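Histone-lysine N-methyltransferase SETMAR (Homo sapiens, PDB 3F2K) methylates histone H3 and, through its mariner transposase region, to which this chain belongs, binds DNA and takes part in double-strand break repair. Local coordinates at residues A[75-80]-A[166-171]; A[79-84]-A[205-210]; A[83-88]-A[106-111]. All coordinates share one frame; numbering follows the deposited sequence.

Overall arrangement
All three contacts fasten helices to the antiparallel hairpin of strands 72-80 and 83-89, at the margin of the five-stranded mixed sheet. Interactions 1 and 2 share W79 and S80 and bring helices 163-176 and 202-219 against one side of the hairpin, whereas interaction 3 brings helix 98-115 against strand 83-89 on the other side. Interaction 1 lies deepest, about 6 Å from the centre of the chain to its own centre; it has no hydrogen bond across its segments and is mostly apolar, with the magnesium site close by. Interaction 2, at the hairpin turn, is also apolar but includes partly exposed A81. Interaction 3, farthest out, mixes packing with a lysine-histidine hydrogen bond.

Interaction 1: residues A[75-80]-A[166-171]; sequences VTIWWS and YHVFKH
V168 sets its CG2 methyl over one face of the W79 indole, 3.3 Å above the ring plane and nearer the ring's border than its middle. W79 CE2 and CZ2 are both 3.5 Å from V168 CG2. The indole is brought there by a chi1 of 56°, which places CG between the backbone N and the carbonyl carbon, while the hydrogen bond between NE1 and T164 OG1 fixes the polar edge of the ring. The other branch of V168 serves I77: with CG1 anti to the backbone N (chi1 -179°), the methyl meets the tip of the isoleucine, V168 CG1 to I77 CD1 being 4.0 Å. I77, itself extended, uses its second branch on F169, whose CE1 lies 3.9 Å from I77 CG2 as the two side chains run alongside one another with opposite headings. Branched aliphatic residues suit this place, since each can touch two neighbours at once. H167 adds a looser approach to the indole and hydrogen-bonds through NE2 to the carbonyl of F202. The side chain of F169 is about 6 Å from the bound magnesium ion. The arrangement is a helix packed on the central sheet of the RNase H-like transposase fold, beside its metal site.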
loop_
_atom_site.group_PDB
_atom_site.type_symbol
_atom_site.label_atom_id
_atom_site.label_comp_id
_atom_site.label_asym_id
_atom_site.label_seq_id
_atom_site.Cartn_x
_atom_site.Cartn_y
_atom_site.Cartn_z
ATOM N N VAL A 75 -6.317 -9.581 -2.730
ATOM C CA VAL A 75 -6.407 -8.900 -1.418
ATOM C C VAL A 75 -5.943 -7.452 -1.610
ATOM O O VAL A 75 -5.104 -7.141 -2.499
ATOM C CB VAL A 75 -5.603 -9.658 -0.306
ATOM C CG1 VAL A 75 -4.065 -9.638 -0.588
ATOM C CG2 VAL A 75 -5.926 -9.103 1.136
ATOM N N THR A 76 -6.505 -6.565 -0.805
ATOM C CA THR A 76 -6.112 -5.174 -0.712
ATOM C C THR A 76 -5.892 -4.996 0.814
ATOM O O THR A 76 -6.697 -5.440 1.657
ATOM C CB THR A 76 -7.186 -4.215 -1.288
ATOM O OG1 THR A 76 -7.533 -4.633 -2.631
ATOM C CG2 THR A 76 -6.645 -2.769 -1.302
ATOM N N ILE A 77 -4.745 -4.445 1.141
ATOM C CA ILE A 77 -4.384 -4.137 2.522
ATOM C C ILE A 77 -4.074 -2.649 2.651
ATOM O O ILE A 77 -3.382 -2.036 1.807
ATOM C CB ILE A 77 -3.197 -5.010 3.036
ATOM C CG1 ILE A 77 -2.957 -4.744 4.551
ATOM C CG2 ILE A 77 -1.957 -4.790 2.207
ATOM C CD1 ILE A 77 -1.870 -5.614 5.198
ATOM N N TRP A 78 -4.577 -2.073 3.731
ATOM C CA TRP A 78 -4.420 -0.711 4.053
ATOM C C TRP A 78 -3.778 -0.615 5.438
ATOM O O TRP A 78 -4.258 -1.207 6.399
ATOM C CB TRP A 78 -5.820 -0.026 4.160
ATOM C CG TRP A 78 -6.721 -0.191 2.924
ATOM C CD1 TRP A 78 -7.433 -1.305 2.555
ATOM C CD2 TRP A 78 -6.988 0.788 1.977
ATOM N NE1 TRP A 78 -8.146 -1.067 1.436
ATOM C CE2 TRP A 78 -7.872 0.219 1.035
ATOM C CE3 TRP A 78 -6.544 2.122 1.801
ATOM C CZ2 TRP A 78 -8.311 0.911 -0.077
ATOM C CZ3 TRP A 78 -6.965 2.796 0.708
ATOM C CH2 TRP A 78 -7.881 2.210 -0.205
ATOM N N TRP A 79 -2.802 0.271 5.565
ATOM C CA TRP A 79 -2.045 0.375 6.831
ATOM C C TRP A 79 -1.237 1.668 6.962
ATOM O O TRP A 79 -0.976 2.389 5.982
ATOM C CB TRP A 79 -1.116 -0.840 6.960
ATOM C CG TRP A 79 -0.203 -1.004 5.801
ATOM C CD1 TRP A 79 -0.499 -1.498 4.557
ATOM C CD2 TRP A 79 1.202 -0.715 5.809
ATOM N NE1 TRP A 79 0.650 -1.566 3.788
ATOM C CE2 TRP A 79 1.714 -1.100 4.537
ATOM C CE3 TRP A 79 2.073 -0.224 6.788
ATOM C CZ2 TRP A 79 3.087 -0.929 4.176
ATOM C CZ3 TRP A 79 3.464 -0.080 6.474
ATOM C CH2 TRP A 79 3.943 -0.419 5.141
ATOM N N SER A 80 -0.832 1.972 8.201
ATOM C CA SER A 80 0.069 3.081 8.456
ATOM C C SER A 80 1.230 2.596 9.379
ATOM O O SER A 80 1.254 1.424 9.829
ATOM C CB SER A 80 -0.706 4.166 9.161
ATOM O OG SER A 80 -1.097 3.623 10.413
ATOM N N TYR A 166 6.993 -3.352 -1.318
ATOM C CA TYR A 166 8.384 -3.676 -0.933
ATOM C C TYR A 166 8.540 -4.249 0.500
ATOM O O TYR A 166 9.499 -4.964 0.795
ATOM C CB TYR A 166 9.350 -2.535 -1.169
ATOM C CG TYR A 166 9.234 -1.319 -0.260
ATOM C CD1 TYR A 166 9.528 -1.413 1.149
ATOM C CD2 TYR A 166 8.835 -0.084 -0.770
ATOM C CE1 TYR A 166 9.483 -0.273 1.958
ATOM C CE2 TYR A 166 8.783 1.048 0.014
ATOM C CZ TYR A 166 9.060 0.941 1.376
ATOM O OH TYR A 166 8.954 2.089 2.095
ATOM N N HIS A 167 7.529 -4.008 1.343
ATOM C CA HIS A 167 7.577 -4.450 2.737
ATOM C C HIS A 167 6.553 -5.547 3.020
ATOM O O HIS A 167 6.928 -6.737 3.209
ATOM C CB HIS A 167 7.341 -3.260 3.708
ATOM C CG HIS A 167 7.549 -3.635 5.140
ATOM N ND1 HIS A 167 8.768 -4.124 5.586
ATOM C CD2 HIS A 167 6.731 -3.569 6.225
ATOM C CE1 HIS A 167 8.660 -4.404 6.891
ATOM N NE2 HIS A 167 7.443 -4.054 7.298
ATOM N N VAL A 168 5.271 -5.193 3.070
ATOM C CA VAL A 168 4.263 -6.205 3.456
ATOM C C VAL A 168 4.251 -7.400 2.511
ATOM O O VAL A 168 4.311 -8.572 2.943
ATOM C CB VAL A 168 2.804 -5.561 3.655
ATOM C CG1 VAL A 168 1.811 -6.623 4.067
ATOM C CG2 VAL A 168 2.851 -4.394 4.704
ATOM N N PHE A 169 4.217 -7.129 1.192
ATOM C CA PHE A 169 4.116 -8.211 0.241
ATOM C C PHE A 169 5.362 -9.098 0.180
ATOM O O PHE A 169 5.255 -10.277 -0.071
ATOM C CB PHE A 169 3.685 -7.699 -1.175
ATOM C CG PHE A 169 2.188 -7.228 -1.231
ATOM C CD1 PHE A 169 1.297 -7.604 -0.232
ATOM C CD2 PHE A 169 1.701 -6.432 -2.265
ATOM C CE1 PHE A 169 -0.041 -7.166 -0.245
ATOM C CE2 PHE A 169 0.317 -6.003 -2.283
ATOM C CZ PHE A 169 -0.508 -6.368 -1.275
ATOM N N LYS A 170 6.522 -8.497 0.385
ATOM C CA LYS A 170 7.765 -9.245 0.446
ATOM C C LYS A 170 7.707 -10.290 1.557
ATOM O O LYS A 170 7.935 -11.501 1.321
ATOM C CB LYS A 170 8.918 -8.272 0.656
ATOM C CG LYS A 170 10.243 -8.905 1.071
ATOM C CD LYS A 170 11.301 -7.869 1.338
ATOM C CE LYS A 170 10.954 -6.875 2.453
ATOM N NZ LYS A 170 11.909 -5.643 2.391
ATOM N N HIS A 171 7.322 -9.848 2.736
ATOM C CA HIS A 171 7.172 -10.745 3.878
ATOM C C HIS A 171 6.011 -11.758 3.727
ATOM O O HIS A 171 6.122 -12.959 4.134
ATOM C CB HIS A 171 7.018 -9.946 5.133
ATOM C CG HIS A 171 8.282 -9.270 5.552
ATOM N ND1 HIS A 171 9.354 -9.970 6.061
ATOM C CD2 HIS A 171 8.687 -7.984 5.452
ATOM C CE1 HIS A 171 10.347 -9.136 6.316
ATOM N NE2 HIS A 171 9.977 -7.924 5.938
#

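Interaction 2: residues A[79-84]-A[205-210]; sequences WSAAGL and TGINQL
I207 reaches from helix 202-219 to the end of the hairpin and buries the most surface here, its CG1 doing most of the work in the conformer described, one of two modelled for this side chain. I207 CG1 lies 3.4 Å from A81 N and 3.8 Å from A81 CB, so the isoleucine rests against both the main chain and the methyl of the turn. A chi1 of -64° places CG1 anti to I207's own carbonyl carbon, beside its backbone N, while CG2 touches the same A81 methyl.

W79 is the second large contributor. Its benzo ring comes from the opposite direction, and W79 CZ3 stands 3.6 Å from I207 CG1, with I207 CD1 almost as near. At the edge of the indole, close to its plane, W79 CH2 is 4.1 Å from G206 CA. Glycine suits that position because a CB would point at the strand and fall 2.8 Å from W79 CH2, a clash; without one, the helix backbone can come up to the ring.

A81, the third, is small enough for its backbone to lie close against the isoleucine. It sits in a type I turn from S80 to G83, closed by paired backbone bonds between S80 and G83. S80 OG accepts a hydrogen bond from A82 N, 3.2 Å, forming an ST turn. G83 has a positive phi of 147°, at which a side chain would jam against the preceding carbonyl. The whole is a beta-hairpin whose tight turn is packed against a C-terminal helix of the transposase domain.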
loop_
_atom_site.group_PDB
_atom_site.type_symbol
_atom_site.label_atom_id
_atom_site.label_comp_id
_atom_site.label_asym_id
_atom_site.label_seq_id
_atom_site.Cartn_x
_atom_site.Cartn_y
_atom_site.Cartn_z
ATOM N N TRP A 79 -2.802 0.271 5.565
ATOM C CA TRP A 79 -2.045 0.375 6.831
ATOM C C TRP A 79 -1.237 1.668 6.962
ATOM O O TRP A 79 -0.976 2.389 5.982
ATOM C CB TRP A 79 -1.116 -0.840 6.960
ATOM C CG TRP A 79 -0.203 -1.004 5.801
ATOM C CD1 TRP A 79 -0.499 -1.498 4.557
ATOM C CD2 TRP A 79 1.202 -0.715 5.809
ATOM N NE1 TRP A 79 0.650 -1.566 3.788
ATOM C CE2 TRP A 79 1.714 -1.100 4.537
ATOM C CE3 TRP A 79 2.073 -0.224 6.788
ATOM C CZ2 TRP A 79 3.087 -0.929 4.176
ATOM C CZ3 TRP A 79 3.464 -0.080 6.474
ATOM C CH2 TRP A 79 3.943 -0.419 5.141
ATOM N N SER A 80 -0.832 1.972 8.201
ATOM C CA SER A 80 0.069 3.081 8.456
ATOM C C SER A 80 1.230 2.596 9.379
ATOM O O SER A 80 1.254 1.424 9.829
ATOM C CB SER A 80 -0.706 4.166 9.161
ATOM O OG SER A 80 -1.097 3.623 10.413
ATOM N N ALA A 81 2.105 3.524 9.732
ATOM C CA ALA A 81 3.195 3.195 10.648
ATOM C C ALA A 81 2.637 2.714 11.993
ATOM O O ALA A 81 3.337 1.982 12.715
ATOM C CB ALA A 81 4.118 4.411 10.882
ATOM N N ALA A 82 1.405 3.116 12.334
ATOM C CA ALA A 82 0.851 2.725 13.602
ATOM C C ALA A 82 0.342 1.291 13.609
ATOM O O ALA A 82 0.155 0.720 14.698
ATOM C CB ALA A 82 -0.250 3.716 14.071
ATOM N N GLY A 83 0.059 0.756 12.389
ATOM C CA GLY A 83 -0.446 -0.584 12.228
ATOM C C GLY A 83 -1.409 -0.857 11.089
ATOM O O GLY A 83 -1.632 0.039 10.207
ATOM N N LEU A 84 -1.939 -2.092 11.133
ATOM C CA LEU A 84 -2.915 -2.568 10.151
ATOM C C LEU A 84 -4.221 -1.764 10.363
ATOM O O LEU A 84 -4.677 -1.628 11.508
ATOM C CB LEU A 84 -3.211 -4.053 10.391
ATOM C CG LEU A 84 -4.260 -4.663 9.460
ATOM C CD1 LEU A 84 -3.821 -4.527 8.015
ATOM C CD2 LEU A 84 -4.498 -6.167 9.855
ATOM N N THR A 205 8.391 -0.050 10.330
ATOM C CA THR A 205 9.567 -0.426 9.503
ATOM C C THR A 205 9.335 -0.066 8.041
ATOM O O THR A 205 10.173 0.583 7.418
ATOM C CB THR A 205 9.921 -1.910 9.605
ATOM O OG1 THR A 205 10.160 -2.287 10.971
ATOM C CG2 THR A 205 11.200 -2.250 8.799
ATOM N N GLY A 206 8.229 -0.561 7.473
ATOM C CA GLY A 206 7.943 -0.300 6.074
ATOM C C GLY A 206 7.843 1.176 5.723
ATOM O O GLY A 206 8.394 1.612 4.714
ATOM N N ILE A 207 7.121 1.918 6.563
ATOM C CA ILE A 207 6.875 3.321 6.349
ATOM C C ILE A 207 8.198 4.060 6.408
ATOM O O ILE A 207 8.573 4.758 5.468
ATOM C CB ILE A 207 5.921 3.912 7.440
ATOM C CG1 ILE A 207 4.561 3.236 7.328
ATOM C CG2 ILE A 207 5.857 5.443 7.317
ATOM C CD1 ILE A 207 3.816 3.576 6.061
ATOM N N ASN A 208 8.893 3.865 7.516
ATOM C CA ASN A 208 10.159 4.602 7.811
ATOM C C ASN A 208 11.290 4.397 6.767
ATOM O O ASN A 208 12.069 5.329 6.459
ATOM C CB ASN A 208 10.528 4.379 9.281
ATOM C CG ASN A 208 9.615 5.204 10.185
ATOM O OD1 ASN A 208 9.659 6.443 10.143
ATOM N ND2 ASN A 208 8.773 4.541 11.004
ATOM N N GLN A 209 11.258 3.233 6.140
ATOM C CA GLN A 209 12.204 2.927 5.044
ATOM C C GLN A 209 12.031 3.864 3.874
ATOM O O GLN A 209 12.944 3.965 3.093
ATOM C CB GLN A 209 12.071 1.491 4.588
ATOM C CG GLN A 209 12.896 0.631 5.524
ATOM C CD GLN A 209 12.793 -0.850 5.261
ATOM O OE1 GLN A 209 12.075 -1.275 4.387
ATOM N NE2 GLN A 209 13.547 -1.646 6.043
ATOM N N LEU A 210 10.876 4.551 3.743
ATOM C CA LEU A 210 10.709 5.448 2.605
ATOM C C LEU A 210 11.841 6.456 2.428
ATOM O O LEU A 210 12.223 6.765 1.261
ATOM C CB LEU A 210 9.365 6.243 2.665
ATOM C CG LEU A 210 8.074 5.477 2.365
ATOM C CD1 LEU A 210 6.855 6.328 2.779
ATOM C CD2 LEU A 210 8.023 5.188 0.816
#

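Interaction 3: residues A[83-88]-A[106-111]; sequences GLIHYS and DEMNQK
H86 extends from strand 83-89 toward helix 98-115, and its side chain meets the helix from root to ring. H86 CB lies 3.9 Å from M108 CA and nearly as close to the CB of that selenomethionine. With CG anti to the backbone N (chi1 178°), the imidazole reaches out to the helix, with the backbone N of M108 over one of its faces. H86 ND1 accepts a hydrogen bond of 2.9 Å from K111 NZ, the ammonium lying only 10° out of the ring plane. The extended lysine also runs past the strand backbone, K111 CD 3.5 Å from I85 O. I85 and H86 are together opposite W78 of strand 72-80, a classic beta bulge. I85 CG2 packs 3.6 Å from M108 CG. Farther round the imidazole, H86 CE1 approaches E107 OE2 at 3.3 Å, the ring and carboxylate planes turned 47° apart, and NE2 is hydrogen-bonded to E104, which also bonds S88 OG. Histidine fits because its two nitrogens can serve a lysine and a glutamate at once. A leucine in place of H86 would probably leave the K111 ammonium without its ring nitrogen and E104 with only S88 of the two partners named, and the lysine chain freer to turn.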
loop_
_atom_site.group_PDB
_atom_site.type_symbol
_atom_site.label_atom_id
_atom_site.label_comp_id
_atom_site.label_asym_id
_atom_site.label_seq_id
_atom_site.Cartn_x
_atom_site.Cartn_y
_atom_site.Cartn_z
ATOM N N GLY A 83 0.059 0.756 12.389
ATOM C CA GLY A 83 -0.446 -0.584 12.228
ATOM C C GLY A 83 -1.409 -0.857 11.089
ATOM O O GLY A 83 -1.632 0.039 10.207
ATOM N N LEU A 84 -1.939 -2.092 11.133
ATOM C CA LEU A 84 -2.915 -2.568 10.151
ATOM C C LEU A 84 -4.221 -1.764 10.363
ATOM O O LEU A 84 -4.677 -1.628 11.508
ATOM C CB LEU A 84 -3.211 -4.053 10.391
ATOM C CG LEU A 84 -4.260 -4.663 9.460
ATOM C CD1 LEU A 84 -3.821 -4.527 8.015
ATOM C CD2 LEU A 84 -4.498 -6.167 9.855
ATOM N N ILE A 85 -4.788 -1.276 9.257
ATOM C CA ILE A 85 -6.055 -0.513 9.267
ATOM C C ILE A 85 -7.220 -1.409 8.771
ATOM O O ILE A 85 -8.269 -1.598 9.479
ATOM C CB ILE A 85 -5.987 0.849 8.518
ATOM C CG1 ILE A 85 -4.953 1.836 9.147
ATOM C CG2 ILE A 85 -7.414 1.599 8.572
ATOM C CD1 ILE A 85 -4.571 3.021 8.226
ATOM N N HIS A 86 -7.069 -1.949 7.575
ATOM C CA HIS A 86 -8.211 -2.601 6.875
ATOM C C HIS A 86 -7.610 -3.541 5.835
ATOM O O HIS A 86 -6.587 -3.201 5.192
ATOM C CB HIS A 86 -9.117 -1.533 6.136
ATOM C CG HIS A 86 -10.274 -2.168 5.368
ATOM N ND1 HIS A 86 -11.180 -3.033 5.959
ATOM C CD2 HIS A 86 -10.670 -2.037 4.075
ATOM C CE1 HIS A 86 -12.078 -3.405 5.058
ATOM N NE2 HIS A 86 -11.798 -2.796 3.909
ATOM N N TYR A 87 -8.247 -4.684 5.635
ATOM C CA TYR A 87 -7.930 -5.495 4.426
ATOM C C TYR A 87 -9.189 -6.174 3.938
ATOM O O TYR A 87 -10.155 -6.341 4.704
ATOM C CB TYR A 87 -6.828 -6.535 4.697
ATOM C CG TYR A 87 -7.183 -7.586 5.733
ATOM C CD1 TYR A 87 -7.809 -8.790 5.376
ATOM C CD2 TYR A 87 -6.851 -7.389 7.055
ATOM C CE1 TYR A 87 -8.083 -9.752 6.336
ATOM C CE2 TYR A 87 -7.144 -8.341 8.044
ATOM C CZ TYR A 87 -7.759 -9.492 7.679
ATOM O OH TYR A 87 -7.993 -10.399 8.673
ATOM N N SER A 88 -9.209 -6.596 2.684
ATOM C CA SER A 88 -10.479 -7.124 2.136
ATOM C C SER A 88 -10.098 -8.032 0.981
ATOM O O SER A 88 -9.017 -7.865 0.372
ATOM C CB SER A 88 -11.420 -6.003 1.651
ATOM O OG SER A 88 -10.866 -5.215 0.612
ATOM N N ASP A 106 -13.952 4.477 2.018
ATOM C CA ASP A 106 -14.920 4.856 3.094
ATOM C C ASP A 106 -14.847 3.881 4.278
ATOM O O ASP A 106 -14.825 4.324 5.448
ATOM C CB ASP A 106 -16.330 4.897 2.519
ATOM C CG ASP A 106 -17.220 5.813 3.252
ATOM O OD1 ASP A 106 -17.624 5.447 4.392
ATOM O OD2 ASP A 106 -17.592 6.829 2.665
ATOM N N GLU A 107 -14.829 2.575 4.012
ATOM C CA GLU A 107 -14.813 1.559 5.095
ATOM C C GLU A 107 -13.482 1.660 5.829
ATOM O O GLU A 107 -13.480 1.641 7.070
ATOM C CB GLU A 107 -14.985 0.146 4.528
ATOM C CG GLU A 107 -15.157 -0.923 5.620
ATOM C CD GLU A 107 -15.412 -2.328 5.089
ATOM O OE1 GLU A 107 -15.757 -2.478 3.897
ATOM O OE2 GLU A 107 -15.268 -3.289 5.906
HETATM N N MSE A 108 -12.389 1.716 5.059
HETATM C CA MSE A 108 -11.029 1.887 5.671
HETATM C C MSE A 108 -10.983 3.129 6.603
HETATM O O MSE A 108 -10.403 3.049 7.698
HETATM C CB MSE A 108 -9.961 2.026 4.616
HETATM C CG MSE A 108 -8.496 2.326 5.233
HETATM SE SE MSE A 108 -8.168 4.091 5.461
HETATM C CE MSE A 108 -8.420 4.797 3.646
ATOM N N ASN A 109 -11.522 4.247 6.120
ATOM C CA ASN A 109 -11.495 5.451 6.878
ATOM C C ASN A 109 -12.295 5.302 8.207
ATOM O O ASN A 109 -11.876 5.854 9.249
ATOM C CB ASN A 109 -11.985 6.638 6.043
ATOM C CG ASN A 109 -11.801 7.971 6.776
ATOM O OD1 ASN A 109 -10.678 8.364 7.075
ATOM N ND2 ASN A 109 -12.957 8.626 7.152
ATOM N N GLN A 110 -13.402 4.530 8.192
ATOM C CA GLN A 110 -14.137 4.371 9.446
ATOM C C GLN A 110 -13.248 3.613 10.462
ATOM O O GLN A 110 -13.237 3.890 11.684
ATOM C CB GLN A 110 -15.443 3.617 9.263
ATOM C CG GLN A 110 -16.404 4.342 8.319
ATOM C CD GLN A 110 -17.717 3.533 8.260
ATOM O OE1 GLN A 110 -17.758 2.397 7.787
ATOM N NE2 GLN A 110 -18.742 4.103 8.822
ATOM N N LYS A 111 -12.570 2.603 9.969
ATOM C CA LYS A 111 -11.661 1.844 10.854
ATOM C C LYS A 111 -10.501 2.666 11.389
ATOM O O LYS A 111 -10.108 2.490 12.548
ATOM C CB LYS A 111 -11.145 0.575 10.146
ATOM C CG LYS A 111 -12.251 -0.439 9.929
ATOM C CD LYS A 111 -11.786 -1.595 9.124
ATOM C CE LYS A 111 -12.867 -2.675 8.970
ATOM N NZ LYS A 111 -12.210 -3.960 8.460
#